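Local coordinates for esterase (Capnocytophaga ochracea, PDB 4W9R), which is of unknown function but is probably an alpha/beta-hydrolase-type esterase, at residues T253-Y258 with Y285-S290; T246-L251 with V281-T286. All blocks are in the same frame, centred on the assembly; numbering follows the deposited sequence.

Contacts 1 and 2 are neighbours in the helical region that follows the alpha/beta-hydrolase part of the chain. Both are largely buried, and both are small. They share helix 278-290 as one partner. Contact 2 brings in the end of helix 241-248, and contact 1 brings in the start of the next helix, 255-270. Neither has a hydrogen bond across its segments. Contact 1 is aliphatic, with a branched isoleucine against alanine and isoleucine. Contact 2 relies on one long selenomethionine reaching an alanine and a threonine. The two meet where Ile255 CG2 lies 3.9 Å from Met248 CE, so the two contacts adjoin.

Contact 1: T253-Y258 with Y285-S290; sequences TGIYEY and YTAINS
Ala287 O is gripped by two hydroxyls and also has Ile255 of the other segment beside it. Ser290 OG donates to Ala287 O at 2.9 Å. This bond is well off the line of the carbonyl, with a C=O...donor angle of 112°. Ser291 OG is a second hydrogen-bond partner of the same oxygen. The methyl Ile255 CD1 lies beside the Ala287 carbonyl, a packing contact with no bond in it. The two hydroxyls satisfy a carbonyl that lies next to an aliphatic side chain.

Ile255 makes all the close contacts from its side, and its CB points toward helix 278-290. Its two branches meet different atoms. The CG1 branch sits beside the backbone N (chi1 -65°) and runs out extended, which delivers CD1 to the Ala287 carbonyl. CG2 is anti to the backbone N and meets side chains instead. Ile255 CG2 is 3.9 Å from Ala287 CB. The same methyl, Ile255 CG2, is 3.9 Å from Ile288 CG1. The two isoleucines pass at a slant, and CG1 is the atom of Ile288 that meets Ile255. An alanine in place of Ile255 would remove both branches, and would probably leave a gap against Ala287 CB and only its own CB near Ile288 CG1.

The contact joins the start region of helix 255-270 to the last turns of helix 278-290. Ser296 OG of helix 294-306 hydrogen-bonds Tyr256 N. Ile288 also packs on Ser296 and Leu300 of the same helix. Phe244 of helix 241-248 touches Ala287, so the contact lies among four helices.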
ATOM      1  N   THR B 253     -18.754 -32.379  16.859  1.00 42.90           N
ATOM      2  CA  THR B 253     -20.098 -31.844  16.663  1.00 47.45           C
ATOM      3  C   THR B 253     -20.062 -30.320  16.580  1.00 49.42           C
ATOM      4  O   THR B 253     -18.997 -29.712  16.693  1.00 56.38           O
ATOM      5  CB  THR B 253     -21.056 -32.263  17.799  1.00 51.19           C
ATOM      6  OG1 THR B 253     -20.520 -31.843  19.060  1.00 53.96           O
ATOM      7  CG2 THR B 253     -21.253 -33.772  17.813  1.00 41.77           C
ATOM      8  N   GLY B 254     -21.229 -29.711  16.391  1.00 47.40           N
ATOM      9  CA  GLY B 254     -21.343 -28.264  16.321  1.00 41.56           C
ATOM     10  C   GLY B 254     -20.600 -27.647  15.150  1.00 51.06           C
ATOM     11  O   GLY B 254     -20.098 -26.525  15.242  1.00 55.25           O
ATOM     12  N   ILE B 255     -20.537 -28.377  14.042  1.00 51.75           N
ATOM     13  CA  ILE B 255     -19.805 -27.925  12.865  1.00 40.16           C
ATOM     14  C   ILE B 255     -20.564 -26.835  12.113  1.00 39.59           C
ATOM     15  O   ILE B 255     -19.968 -25.859  11.657  1.00 51.61           O
ATOM     16  CB  ILE B 255     -19.504 -29.100  11.919  1.00 35.40           C
ATOM     17  CG1 ILE B 255     -18.560 -30.086  12.607  1.00 35.84           C
ATOM     18  CG2 ILE B 255     -18.900 -28.609  10.613  1.00 22.14           C
ATOM     19  CD1 ILE B 255     -18.015 -31.142  11.692  1.00 40.74           C
ATOM     20  N   TYR B 256     -21.878 -26.999  11.990  1.00 37.99           N
ATOM     21  CA  TYR B 256     -22.708 -25.966  11.381  1.00 37.26           C
ATOM     22  C   TYR B 256     -22.597 -24.660  12.156  1.00 44.57           C
ATOM     23  O   TYR B 256     -22.600 -23.575  11.571  1.00 45.82           O
ATOM     24  CB  TYR B 256     -24.172 -26.403  11.310  1.00 33.45           C
ATOM     25  CG  TYR B 256     -25.131 -25.243  11.158  1.00 39.95           C
ATOM     26  CD1 TYR B 256     -25.298 -24.613   9.934  1.00 35.78           C
ATOM     27  CD2 TYR B 256     -25.862 -24.772  12.242  1.00 43.06           C
ATOM     28  CE1 TYR B 256     -26.166 -23.548   9.790  1.00 42.40           C
ATOM     29  CE2 TYR B 256     -26.734 -23.709  12.109  1.00 40.22           C
ATOM     30  CZ  TYR B 256     -26.882 -23.100  10.880  1.00 47.02           C
ATOM     31  OH  TYR B 256     -27.750 -22.040  10.740  1.00 46.25           O
ATOM     32  N   GLU B 257     -22.500 -24.774  13.478  1.00 46.63           N
ATOM     33  CA  GLU B 257     -22.403 -23.611  14.350  1.00 52.20           C
ATOM     34  C   GLU B 257     -21.158 -22.781  14.053  1.00 42.65           C
ATOM     35  O   GLU B 257     -21.170 -21.562  14.210  1.00 41.22           O
ATOM     36  CB  GLU B 257     -22.407 -24.040  15.821  1.00 58.07           C
ATOM     37  CG  GLU B 257     -23.794 -24.287  16.402  1.00 64.63           C
ATOM     38  CD  GLU B 257     -24.497 -25.483  15.785  1.00 68.10           C
ATOM     39  OE1 GLU B 257     -23.807 -26.376  15.249  1.00 75.66           O
ATOM     40  OE2 GLU B 257     -25.744 -25.530  15.837  1.00 61.89           O
ATOM     41  N   TYR B 258     -20.089 -23.442  13.619  1.00 33.13           N
ATOM     42  CA  TYR B 258     -18.861 -22.741  13.258  1.00 35.48           C
ATOM     43  C   TYR B 258     -19.108 -21.804  12.080  1.00 41.46           C
ATOM     44  O   TYR B 258     -18.709 -20.640  12.106  1.00 41.95           O
ATOM     45  CB  TYR B 258     -17.746 -23.733  12.919  1.00 32.91           C
ATOM     46  CG  TYR B 258     -16.400 -23.081  12.687  1.00 40.69           C
ATOM     47  CD1 TYR B 258     -15.539 -22.826  13.747  1.00 41.93           C
ATOM     48  CD2 TYR B 258     -15.990 -22.717  11.409  1.00 42.13           C
ATOM     49  CE1 TYR B 258     -14.309 -22.229  13.544  1.00 38.29           C
ATOM     50  CE2 TYR B 258     -14.761 -22.117  11.195  1.00 44.86           C
ATOM     51  CZ  TYR B 258     -13.924 -21.877  12.267  1.00 50.25           C
ATOM     52  OH  TYR B 258     -12.700 -21.283  12.064  1.00 55.48           O
ATOM     53  N   TYR B 285     -19.630 -28.608   4.767  1.00 38.92           N
ATOM     54  CA  TYR B 285     -20.207 -29.881   4.346  1.00 33.36           C
ATOM     55  C   TYR B 285     -19.193 -31.020   4.427  1.00 41.46           C
ATOM     56  O   TYR B 285     -19.520 -32.120   4.874  1.00 52.80           O
ATOM     57  CB  TYR B 285     -20.756 -29.756   2.924  1.00 31.64           C
ATOM     58  CG  TYR B 285     -21.269 -31.046   2.321  1.00 29.33           C
ATOM     59  CD1 TYR B 285     -22.478 -31.595   2.729  1.00 34.59           C
ATOM     60  CD2 TYR B 285     -20.553 -31.704   1.331  1.00 21.55           C
ATOM     61  CE1 TYR B 285     -22.954 -32.768   2.173  1.00 32.76           C
ATOM     62  CE2 TYR B 285     -21.020 -32.878   0.769  1.00 30.96           C
ATOM     63  CZ  TYR B 285     -22.220 -33.404   1.193  1.00 34.87           C
ATOM     64  OH  TYR B 285     -22.687 -34.573   0.636  1.00 41.03           O
ATOM     65  N   THR B 286     -17.966 -30.750   3.994  1.00 38.36           N
ATOM     66  CA  THR B 286     -16.904 -31.750   4.015  1.00 35.62           C
ATOM     67  C   THR B 286     -16.551 -32.144   5.448  1.00 38.83           C
ATOM     68  O   THR B 286     -16.334 -33.320   5.744  1.00 40.00           O
ATOM     69  CB  THR B 286     -15.638 -31.241   3.295  1.00 33.29           C
ATOM     70  OG1 THR B 286     -15.965 -30.888   1.945  1.00 42.44           O
ATOM     71  CG2 THR B 286     -14.559 -32.310   3.281  1.00 31.06           C
ATOM     72  N   ALA B 287     -16.502 -31.153   6.333  1.00 32.34           N
ATOM     73  CA  ALA B 287     -16.200 -31.391   7.740  1.00 32.52           C
ATOM     74  C   ALA B 287     -17.319 -32.186   8.402  1.00 45.07           C
ATOM     75  O   ALA B 287     -17.073 -33.032   9.263  1.00 48.65           O
ATOM     76  CB  ALA B 287     -15.983 -30.075   8.467  1.00 41.86           C
ATOM     77  N   ILE B 288     -18.550 -31.899   7.993  1.00 44.95           N
ATOM     78  CA  ILE B 288     -19.722 -32.609   8.486  1.00 35.06           C
ATOM     79  C   ILE B 288     -19.626 -34.100   8.173  1.00 40.89           C
ATOM     80  O   ILE B 288     -19.897 -34.944   9.030  1.00 44.72           O
ATOM     81  CB  ILE B 288     -21.014 -32.022   7.878  1.00 34.07           C
ATOM     82  CG1 ILE B 288     -21.422 -30.754   8.630  1.00 29.18           C
ATOM     83  CG2 ILE B 288     -22.147 -33.036   7.909  1.00 35.96           C
ATOM     84  CD1 ILE B 288     -22.563 -30.000   7.987  1.00 28.74           C
ATOM     85  N   ASN B 289     -19.216 -34.418   6.950  1.00 34.39           N
ATOM     86  CA  ASN B 289     -19.113 -35.805   6.512  1.00 41.19           C
ATOM     87  C   ASN B 289     -17.986 -36.572   7.196  1.00 50.51           C
ATOM     88  O   ASN B 289     -18.117 -37.764   7.468  1.00 61.31           O
ATOM     89  CB  ASN B 289     -18.924 -35.867   4.995  1.00 34.34           C
ATOM     90  CG  ASN B 289     -20.157 -35.418   4.239  1.00 40.63           C
ATOM     91  OD1 ASN B 289     -21.268 -35.438   4.771  1.00 51.22           O
ATOM     92  ND2 ASN B 289     -19.970 -35.017   2.988  1.00 36.58           N
ATOM     93  N   SER B 290     -16.878 -35.888   7.469  1.00 53.25           N
ATOM     94  CA  SER B 290     -15.708 -36.539   8.048  1.00 55.19           C
ATOM     95  C   SER B 290     -15.931 -36.934   9.507  1.00 54.81           C
ATOM     96  O   SER B 290     -15.418 -37.955   9.964  1.00 59.16           O
ATOM     97  CB  SER B 290     -14.480 -35.632   7.933  1.00 51.65           C
ATOM     98  OG  SER B 290     -14.642 -34.452   8.698  1.00 65.17           O
TER

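Contact 2: T246-L251 with V281-T286; sequences TQMETL and VMATYT
A type I beta turn from Met248 to Leu251 lies at the end region of helix 241-248, and the first residue of this turn, Met248, reaches across to Ala283 and Thr284 of helix 278-290. The turn is closed by Leu251 N donating to Met248 O at 2.8 Å. Met248 is a selenomethionine in the crystal. Its CG stands beside the backbone N, and the chain then bends at chi3 (67°), which sets the terminal methyl against the helix.

Met248 CE rests on Thr284 from the backbone side, 3.7 Å from Thr284 CA. It also lies alongside the hydroxyl, with Met248 CE 3.8 Å from Thr284 OG1. That hydroxyl has its polar partner within its own helix, the carbonyl of Asp280. The selenium makes a looser approach, with Met248 SE 4.4 Å from Ala283 CB.

The contact lies in the all-helical region that follows the eight-stranded mixed sheet of the hydrolase part. Met248 also packs on Tyr258 of helix 255-270 and on Ile239 in a loop. Phe244, one turn earlier in helix 241-248, touches Ala283 and Thr286.

One residue before Ala283 in helix 278-290, Met282 O accepts twice from one residue. Thr286 OG1 donates to Met282 O at 2.8 Å, with a C=O...donor angle of 147°. Thr286 N donates to Met282 O as well, from the opposite face of the carbonyl plane.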
ATOM      1  N   THR B 246      -7.868 -27.292  10.843  1.00 46.10           N
ATOM      2  CA  THR B 246      -7.624 -27.067  12.265  1.00 45.11           C
ATOM      3  C   THR B 246      -8.903 -26.816  13.060  1.00 42.37           C
ATOM      4  O   THR B 246      -9.236 -27.572  13.966  1.00 60.33           O
ATOM      5  CB  THR B 246      -6.670 -25.879  12.486  1.00 55.41           C
ATOM      6  OG1 THR B 246      -5.417 -26.146  11.842  1.00 45.39           O
ATOM      7  CG2 THR B 246      -6.433 -25.658  13.972  1.00 69.51           C
ATOM      8  N   GLN B 247      -9.600 -25.732  12.738  1.00 46.07           N
ATOM      9  CA  GLN B 247     -10.755 -25.308  13.524  1.00 52.09           C
ATOM     10  C   GLN B 247     -12.042 -26.077  13.215  1.00 50.12           C
ATOM     11  O   GLN B 247     -12.988 -26.040  14.002  1.00 58.67           O
ATOM     12  CB  GLN B 247     -10.998 -23.812  13.317  1.00 55.57           C
ATOM     13  CG  GLN B 247      -9.781 -22.949  13.593  1.00 54.63           C
ATOM     14  CD  GLN B 247      -9.284 -23.081  15.018  1.00 60.58           C
ATOM     15  OE1 GLN B 247      -8.078 -23.122  15.264  1.00 66.52           O
ATOM     16  NE2 GLN B 247     -10.212 -23.142  15.967  1.00 58.14           N
HETATM   17  N   MSE B 248     -12.080 -26.768  12.081  1.00 42.55           N
HETATM   18  CA  MSE B 248     -13.310 -27.429  11.647  1.00 48.68           C
HETATM   19  C   MSE B 248     -13.243 -28.952  11.752  1.00 49.47           C
HETATM   20  O   MSE B 248     -14.018 -29.558  12.490  1.00 51.62           O
HETATM   21  CB  MSE B 248     -13.660 -27.016  10.216  1.00 41.78           C
HETATM   22  CG  MSE B 248     -13.868 -25.519  10.056  1.00 37.91           C
HETATM   23 SE   MSE B 248     -14.985 -25.052   8.530  1.00 76.74          SE
HETATM   24  CE  MSE B 248     -16.679 -25.788   9.159  1.00 63.70           C
ATOM     25  N   GLU B 249     -12.335 -29.567  10.999  1.00 41.66           N
ATOM     26  CA  GLU B 249     -12.209 -31.025  10.986  1.00 42.59           C
ATOM     27  C   GLU B 249     -11.941 -31.628  12.364  1.00 47.90           C
ATOM     28  O   GLU B 249     -12.177 -32.817  12.579  1.00 55.56           O
ATOM     29  CB  GLU B 249     -11.099 -31.453  10.025  1.00 44.14           C
ATOM     30  CG  GLU B 249     -11.526 -31.492   8.570  1.00 62.86           C
ATOM     31  CD  GLU B 249     -10.865 -32.619   7.802  1.00 80.22           C
ATOM     32  OE1 GLU B 249     -10.084 -33.375   8.416  1.00 89.66           O
ATOM     33  OE2 GLU B 249     -11.131 -32.753   6.590  1.00 83.52           O
ATOM     34  N   THR B 250     -11.451 -30.814  13.293  1.00 43.82           N
ATOM     35  CA  THR B 250     -11.182 -31.282  14.648  1.00 45.93           C
ATOM     36  C   THR B 250     -12.441 -31.278  15.509  1.00 45.55           C
ATOM     37  O   THR B 250     -12.430 -31.766  16.638  1.00 52.78           O
ATOM     38  CB  THR B 250     -10.105 -30.426  15.335  1.00 51.59           C
ATOM     39  OG1 THR B 250     -10.508 -29.050  15.322  1.00 40.06           O
ATOM     40  CG2 THR B 250      -8.769 -30.573  14.619  1.00 19.48           C
ATOM     41  N   LEU B 251     -13.523 -30.723  14.973  1.00 37.79           N
ATOM     42  CA  LEU B 251     -14.801 -30.706  15.677  1.00 40.89           C
ATOM     43  C   LEU B 251     -15.578 -31.997  15.440  1.00 51.34           C
ATOM     44  O   LEU B 251     -15.773 -32.414  14.298  1.00 55.81           O
ATOM     45  CB  LEU B 251     -15.648 -29.507  15.242  1.00 38.08           C
ATOM     46  CG  LEU B 251     -15.165 -28.106  15.616  1.00 37.05           C
ATOM     47  CD1 LEU B 251     -16.137 -27.058  15.094  1.00 35.97           C
ATOM     48  CD2 LEU B 251     -14.994 -27.977  17.123  1.00 28.75           C
ATOM     49  N   VAL B 281     -19.347 -22.966   2.350  1.00 39.12           N
ATOM     50  CA  VAL B 281     -20.403 -23.962   2.484  1.00 37.27           C
ATOM     51  C   VAL B 281     -19.845 -25.371   2.317  1.00 35.32           C
ATOM     52  O   VAL B 281     -20.126 -26.259   3.122  1.00 35.93           O
ATOM     53  CB  VAL B 281     -21.530 -23.734   1.461  1.00 32.85           C
ATOM     54  CG1 VAL B 281     -22.548 -24.862   1.532  1.00 30.59           C
ATOM     55  CG2 VAL B 281     -22.199 -22.390   1.703  1.00 26.00           C
HETATM   56  N   MSE B 282     -19.045 -25.568   1.274  1.00 35.01           N
HETATM   57  CA  MSE B 282     -18.460 -26.875   0.993  1.00 33.88           C
HETATM   58  C   MSE B 282     -17.476 -27.305   2.075  1.00 38.77           C
HETATM   59  O   MSE B 282     -17.353 -28.492   2.372  1.00 44.27           O
HETATM   60  CB  MSE B 282     -17.772 -26.869  -0.372  1.00 33.22           C
HETATM   61  CG  MSE B 282     -18.741 -26.800  -1.537  1.00 49.31           C
HETATM   62 SE   MSE B 282     -20.117 -28.178  -1.413  1.00 75.01          SE
HETATM   63  CE  MSE B 282     -21.168 -27.708  -2.986  1.00 92.05           C
ATOM     64  N   ALA B 283     -16.779 -26.337   2.661  1.00 35.04           N
ATOM     65  CA  ALA B 283     -15.861 -26.621   3.756  1.00 35.58           C
ATOM     66  C   ALA B 283     -16.635 -27.152   4.955  1.00 42.96           C
ATOM     67  O   ALA B 283     -16.189 -28.071   5.640  1.00 50.53           O
ATOM     68  CB  ALA B 283     -15.076 -25.378   4.134  1.00 34.52           C
ATOM     69  N   THR B 284     -17.803 -26.568   5.195  1.00 32.76           N
ATOM     70  CA  THR B 284     -18.664 -26.993   6.287  1.00 35.08           C
ATOM     71  C   THR B 284     -19.217 -28.386   6.012  1.00 43.72           C
ATOM     72  O   THR B 284     -19.255 -29.239   6.899  1.00 47.81           O
ATOM     73  CB  THR B 284     -19.829 -26.008   6.501  1.00 38.51           C
ATOM     74  OG1 THR B 284     -19.313 -24.679   6.648  1.00 38.08           O
ATOM     75  CG2 THR B 284     -20.628 -26.382   7.741  1.00 32.10           C
ATOM     76  N   TYR B 285     -19.630 -28.608   4.767  1.00 38.92           N
ATOM     77  CA  TYR B 285     -20.207 -29.881   4.346  1.00 33.36           C
ATOM     78  C   TYR B 285     -19.193 -31.020   4.427  1.00 41.46           C
ATOM     79  O   TYR B 285     -19.520 -32.120   4.874  1.00 52.80           O
ATOM     80  CB  TYR B 285     -20.756 -29.756   2.924  1.00 31.64           C
ATOM     81  CG  TYR B 285     -21.269 -31.046   2.321  1.00 29.33           C
ATOM     82  CD1 TYR B 285     -22.478 -31.595   2.729  1.00 34.59           C
ATOM     83  CD2 TYR B 285     -20.553 -31.704   1.331  1.00 21.55           C
ATOM     84  CE1 TYR B 285     -22.954 -32.768   2.173  1.00 32.76           C
ATOM     85  CE2 TYR B 285     -21.020 -32.878   0.769  1.00 30.96           C
ATOM     86  CZ  TYR B 285     -22.220 -33.404   1.193  1.00 34.87           C
ATOM     87  OH  TYR B 285     -22.687 -34.573   0.636  1.00 41.03           O
ATOM     88  N   THR B 286     -17.966 -30.750   3.994  1.00 38.36           N
ATOM     89  CA  THR B 286     -16.904 -31.750   4.015  1.00 35.62           C
ATOM     90  C   THR B 286     -16.551 -32.144   5.448  1.00 38.83           C
ATOM     91  O   THR B 286     -16.334 -33.320   5.744  1.00 40.00           O
ATOM     92  CB  THR B 286     -15.638 -31.241   3.295  1.00 33.29           C
ATOM     93  OG1 THR B 286     -15.965 -30.888   1.945  1.00 42.44           O
ATOM     94  CG2 THR B 286     -14.559 -32.310   3.281  1.00 31.06           C
TER